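Local coordinates for protein trans-4-hydroxy-L-proline dehydratase (Clostridioides difficile 70-100-2010, PDB 6VXC) that uses a glycyl radical to dehydrate trans-4-hydroxy-L-proline to (S)-1-pyrroline-5-carboxylate in the anaerobic breakdown of hydroxyproline, at residues M168-M173 and H668-E673; P474-L479 and E511-Q516. All coordinates share one frame; numbering follows the deposited sequence.

Contact 1 of 2, residues M168-M173 and H668-E673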
# COMPACT_ATOMS: atom_id res chain seq x y z
N MET A 168 12.38 -1.79 16.35
CA MET A 168 12.17 -3.22 16.12
C MET A 168 11.01 -3.47 15.16
O MET A 168 10.97 -4.49 14.47
CB MET A 168 11.90 -3.95 17.44
CG MET A 168 13.01 -3.88 18.48
SD MET A 168 14.65 -4.30 17.80
CE MET A 168 14.39 -5.96 17.13
N PHE A 169 10.02 -2.59 15.17
CA PHE A 169 8.86 -2.77 14.30
C PHE A 169 8.14 -1.43 14.22
O PHE A 169 8.47 -0.49 14.95
CB PHE A 169 7.95 -3.90 14.79
CG PHE A 169 7.44 -3.74 16.22
CD1 PHE A 169 6.42 -2.84 16.52
CD2 PHE A 169 7.94 -4.53 17.25
CE1 PHE A 169 5.91 -2.73 17.83
CE2 PHE A 169 7.45 -4.42 18.57
CZ PHE A 169 6.43 -3.51 18.85
N THR A 170 7.17 -1.33 13.31
CA THR A 170 6.35 -0.14 13.19
C THR A 170 4.91 -0.50 13.50
O THR A 170 4.57 -1.66 13.72
CB THR A 170 6.45 0.51 11.80
OG1 THR A 170 5.76 -0.31 10.85
CG2 THR A 170 7.92 0.70 11.34
N GLU A 171 4.04 0.51 13.51
CA GLU A 171 2.63 0.36 13.86
C GLU A 171 1.76 1.10 12.85
O GLU A 171 1.72 2.33 12.84
CB GLU A 171 2.34 0.87 15.27
CG GLU A 171 0.86 0.83 15.59
CD GLU A 171 0.23 -0.49 15.24
OE1 GLU A 171 0.77 -1.53 15.67
OE2 GLU A 171 -0.79 -0.51 14.53
N PHE A 172 1.03 0.34 12.03
CA PHE A 172 0.31 0.95 10.91
C PHE A 172 -0.88 1.78 11.36
O PHE A 172 -1.26 2.72 10.66
CB PHE A 172 -0.15 -0.14 9.94
CG PHE A 172 0.69 -0.24 8.71
CD1 PHE A 172 2.08 -0.14 8.80
CD2 PHE A 172 0.11 -0.38 7.47
CE1 PHE A 172 2.87 -0.19 7.66
CE2 PHE A 172 0.90 -0.45 6.32
CZ PHE A 172 2.29 -0.34 6.43
N MET A 173 -1.47 1.50 12.52
CA MET A 173 -2.71 2.17 12.88
C MET A 173 -2.50 3.38 13.80
O MET A 173 -3.47 3.90 14.36
CB MET A 173 -3.70 1.18 13.49
CG MET A 173 -4.71 0.63 12.49
SD MET A 173 -3.91 -0.16 11.06
CE MET A 173 -3.35 -1.70 11.78
N HIS A 668 12.89 -0.08 4.94
CA HIS A 668 14.23 -0.66 4.96
C HIS A 668 15.31 0.39 5.17
O HIS A 668 16.39 0.05 5.64
CB HIS A 668 14.51 -1.46 3.67
CG HIS A 668 14.48 -0.64 2.42
ND1 HIS A 668 13.36 0.04 2.00
CD2 HIS A 668 15.42 -0.45 1.46
CE1 HIS A 668 13.62 0.65 0.86
NE2 HIS A 668 14.86 0.37 0.51
N ILE A 669 15.02 1.65 4.84
CA ILE A 669 15.94 2.74 5.18
C ILE A 669 15.96 2.97 6.69
O ILE A 669 17.02 2.93 7.32
CB ILE A 669 15.55 4.02 4.41
CG1 ILE A 669 15.45 3.75 2.89
CG2 ILE A 669 16.50 5.18 4.75
CD1 ILE A 669 16.73 3.21 2.24
N TYR A 670 14.79 3.19 7.28
CA TYR A 670 14.67 3.42 8.72
C TYR A 670 15.25 2.25 9.52
O TYR A 670 16.03 2.46 10.46
CB TYR A 670 13.19 3.63 9.07
CG TYR A 670 12.78 3.56 10.54
CD1 TYR A 670 13.40 4.35 11.50
CD2 TYR A 670 11.74 2.75 10.94
CE1 TYR A 670 13.00 4.30 12.84
CE2 TYR A 670 11.33 2.70 12.28
CZ TYR A 670 11.97 3.47 13.22
OH TYR A 670 11.57 3.41 14.54
N PHE A 671 14.88 1.03 9.16
CA PHE A 671 15.32 -0.15 9.91
C PHE A 671 16.84 -0.30 9.89
O PHE A 671 17.42 -0.80 10.86
CB PHE A 671 14.66 -1.41 9.35
CG PHE A 671 13.27 -1.65 9.85
CD1 PHE A 671 12.73 -0.85 10.85
CD2 PHE A 671 12.50 -2.70 9.33
CE1 PHE A 671 11.45 -1.07 11.32
CE2 PHE A 671 11.21 -2.94 9.81
CZ PHE A 671 10.68 -2.12 10.81
N GLY A 672 17.49 0.09 8.79
CA GLY A 672 18.94 0.08 8.76
C GLY A 672 19.57 1.25 9.49
O GLY A 672 20.66 1.12 10.05
N GLU A 673 18.91 2.41 9.48
CA GLU A 673 19.44 3.60 10.14
C GLU A 673 19.59 3.40 11.65
O GLU A 673 20.49 3.98 12.26
CB GLU A 673 18.57 4.81 9.84
CG GLU A 673 18.74 5.38 8.43
CD GLU A 673 17.79 6.55 8.11
OE1 GLU A 673 18.14 7.38 7.23
OE2 GLU A 673 16.71 6.64 8.74
O HOH W 1 9.58 2.01 15.07

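Contact 2 of 2, residues P474-L479 and E511-Q516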
# COMPACT_ATOMS: atom_id res chain seq x y z
N PRO A 474 16.53 -8.19 10.60
CA PRO A 474 17.97 -8.07 10.89
C PRO A 474 18.27 -7.57 12.30
O PRO A 474 19.22 -8.05 12.93
CB PRO A 474 18.46 -7.08 9.81
CG PRO A 474 17.46 -7.24 8.67
CD PRO A 474 16.14 -7.46 9.38
N LYS A 475 17.50 -6.62 12.81
CA LYS A 475 17.76 -6.15 14.17
C LYS A 475 17.39 -7.20 15.21
O LYS A 475 17.95 -7.19 16.31
CB LYS A 475 17.03 -4.85 14.44
CG LYS A 475 17.52 -4.11 15.69
CD LYS A 475 17.00 -2.68 15.73
CE LYS A 475 17.43 -1.92 16.98
NZ LYS A 475 18.85 -1.47 16.90
N ILE A 476 16.50 -8.14 14.89
CA ILE A 476 16.28 -9.25 15.79
C ILE A 476 17.54 -10.10 15.91
O ILE A 476 17.88 -10.58 17.00
CB ILE A 476 15.06 -10.07 15.34
CG1 ILE A 476 13.79 -9.21 15.52
CG2 ILE A 476 14.96 -11.41 16.10
CD1 ILE A 476 12.52 -9.86 15.01
N LEU A 477 18.27 -10.29 14.80
CA LEU A 477 19.57 -10.95 14.92
C LEU A 477 20.53 -10.10 15.75
O LEU A 477 21.27 -10.63 16.59
CB LEU A 477 20.18 -11.25 13.54
CG LEU A 477 21.57 -11.91 13.54
CD1 LEU A 477 21.56 -13.29 14.21
CD2 LEU A 477 22.13 -12.05 12.13
N GLU A 478 20.50 -8.78 15.56
CA GLU A 478 21.37 -7.92 16.36
C GLU A 478 21.10 -8.11 17.85
O GLU A 478 22.04 -8.31 18.62
CB GLU A 478 21.18 -6.46 15.95
CG GLU A 478 22.11 -5.47 16.67
CD GLU A 478 21.98 -4.05 16.12
OE1 GLU A 478 20.93 -3.41 16.31
OE2 GLU A 478 22.95 -3.57 15.49
N LEU A 479 19.83 -8.13 18.24
CA LEU A 479 19.49 -8.39 19.64
C LEU A 479 20.03 -9.75 20.08
O LEU A 479 20.58 -9.86 21.17
CB LEU A 479 17.97 -8.33 19.86
CG LEU A 479 17.18 -7.03 19.67
CD1 LEU A 479 15.72 -7.24 20.10
CD2 LEU A 479 17.81 -5.86 20.42
N GLU A 511 18.72 -21.18 17.13
CA GLU A 511 17.67 -21.35 18.14
C GLU A 511 17.50 -20.09 18.98
O GLU A 511 16.38 -19.69 19.28
CB GLU A 511 17.99 -22.55 19.02
CG GLU A 511 17.23 -22.59 20.34
CD GLU A 511 17.79 -23.65 21.30
OE1 GLU A 511 17.49 -24.85 21.09
OE2 GLU A 511 18.54 -23.29 22.24
N ALA A 512 18.61 -19.46 19.38
CA ALA A 512 18.53 -18.20 20.12
C ALA A 512 17.85 -17.12 19.29
O ALA A 512 17.02 -16.36 19.81
CB ALA A 512 19.94 -17.75 20.53
N PHE A 513 18.18 -17.03 18.00
CA PHE A 513 17.49 -16.08 17.13
C PHE A 513 16.00 -16.35 17.08
O PHE A 513 15.19 -15.41 17.14
CB PHE A 513 18.07 -16.17 15.71
CG PHE A 513 17.21 -15.51 14.65
CD1 PHE A 513 17.21 -14.14 14.49
CD2 PHE A 513 16.38 -16.28 13.84
CE1 PHE A 513 16.42 -13.53 13.52
CE2 PHE A 513 15.57 -15.69 12.88
CZ PHE A 513 15.59 -14.31 12.72
N LYS A 514 15.61 -17.62 16.95
CA LYS A 514 14.19 -17.95 16.91
C LYS A 514 13.48 -17.58 18.21
O LYS A 514 12.32 -17.15 18.18
CB LYS A 514 14.02 -19.44 16.59
CG LYS A 514 14.36 -19.77 15.13
CD LYS A 514 13.81 -21.14 14.71
CE LYS A 514 14.57 -22.29 15.36
NZ LYS A 514 14.14 -23.65 14.88
N LYS A 515 14.18 -17.68 19.34
CA LYS A 515 13.58 -17.25 20.60
C LYS A 515 13.41 -15.73 20.64
O LYS A 515 12.39 -15.24 21.11
CB LYS A 515 14.41 -17.71 21.80
CG LYS A 515 14.39 -19.20 22.07
CD LYS A 515 15.15 -19.46 23.36
CE LYS A 515 15.54 -20.90 23.53
NZ LYS A 515 16.35 -21.03 24.78
N GLN A 516 14.41 -14.98 20.16
CA GLN A 516 14.22 -13.53 20.09
C GLN A 516 13.06 -13.19 19.17
O GLN A 516 12.24 -12.33 19.50
CB GLN A 516 15.50 -12.85 19.63
CG GLN A 516 16.66 -12.99 20.59
CD GLN A 516 16.57 -12.02 21.75
OE1 GLN A 516 15.66 -11.19 21.83
NE2 GLN A 516 17.54 -12.11 22.64

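Contact 1 of 2, residues M168-M173 and H668-E673
T170 and F671 meet through the threonine methyl CG2, which lies 3.9 Å from F671 CE1 and 4.0 Å from F671 CZ. The two side chains approach at a slant, and the methyl meets the ring from an intermediate direction. The same methyl faces Y670 differently: T170 CG2 is 4.1 Å from Y670 CE2, near the plane of that ring and at its edge. One methyl thus meets the ends of two sequence-adjacent aromatic side chains, both reaching it from the helix side. Their first torsions differ: Y670 CG is anti to its backbone N (chi1 166°), whereas F671 CG sits beside its N (chi1 -82°), which brings the far end of the phenylalanine ring to the loop backbone. There F671 CZ is 4.0 Å from F169 CA. The other branch of T170 is polar, and its OG1 is hydrogen-bonded to E353 OE1 and to Y470 N.

No direct hydrogen bond joins the two segments; a water does so instead. It donates to F169 O at 2.7 Å and accepts from Y670 OH at 2.5 Å, lying in the plane of the tyrosine ring, so that the phenol reaches the loop carbonyl through one intermediary. All five touching residues are buried, although only 154 Å² is covered. Backbone bonds of M168, T170 and F172 to N472, Y470 and T468 place the loop along strand 463-472. The arrangement is interior aromatic packing of a loop against a short helix, within the pyruvate formate lyase-like part of a glycyl radical enzyme and away from its active-site and glycyl radical residues.

Contact 2 of 2, residues P474-L479 and E511-Q516
I476 sets CG2 anti to its backbone N and CG1 beside that N (chi1 -67°), while F513 holds CG anti to its own N (chi1 165°); together these torsions bring the isoleucine CG2 methyl to the rim of the phenylalanine ring. The pair is the tightest side-chain approach between the segments, with I476 CG2 3.6 Å from F513 CE1. Their side chains cross at about a right angle, and the methyl arrives obliquely. At the ring edge, in its plane, lies the backbone of the next residue, with L477 N 3.9 Å from F513 CE1. The side chain of L477 adds a looser apolar touch, L477 CB to F513 CD1 at 4.3 Å.

I476 CG2 also packs on the aliphatic part of Q516, 3.9 Å from Q516 CB, where the two side chains run past each other in opposite directions. Q516 then bends at its second torsion, carrying its amide toward L479. Q516 NE2 stays 4.1 Å from L479 O, too far for a hydrogen bond; that nitrogen is instead bonded to I495 O and T497 OG1, beyond both segments, which would fix how the amide is turned.

The axes of segments 474-479 and 511-516 approach to 8.9 Å at an angle of 115° between their N-to-C directions, so contact is confined to a patch of 264 Å² in which I476, F513 and Q516 carry most of the buried area. Helix 575-591 extends the packing, with L582 touching L477 and I578 touching F513. The result is a steep helix-helix crossing, in which the short helix 473-481 following strand 463-472 packs across the long helix 506-538 of the pyruvate formate lyase-like fold.

Both contacts are buried, though contact 1 lies nearer the centre of the chain (about 15 Å between centres) than contact 2 (about 28 Å), with about 16 Å between the centres of the two contacts. M168 joins them directly, its CE 3.5 Å from L479 CD1. They also share a framework, because loop 168-173 runs along strand 463-472, which leads into helix 473-481, and K524 of helix 506-538 bonds to T170 O and E171. Contact 1 sets a loop against a helix and includes a bridging water; contact 2 crosses two helices by apolar packing, with a glutamine amide bonded elsewhere.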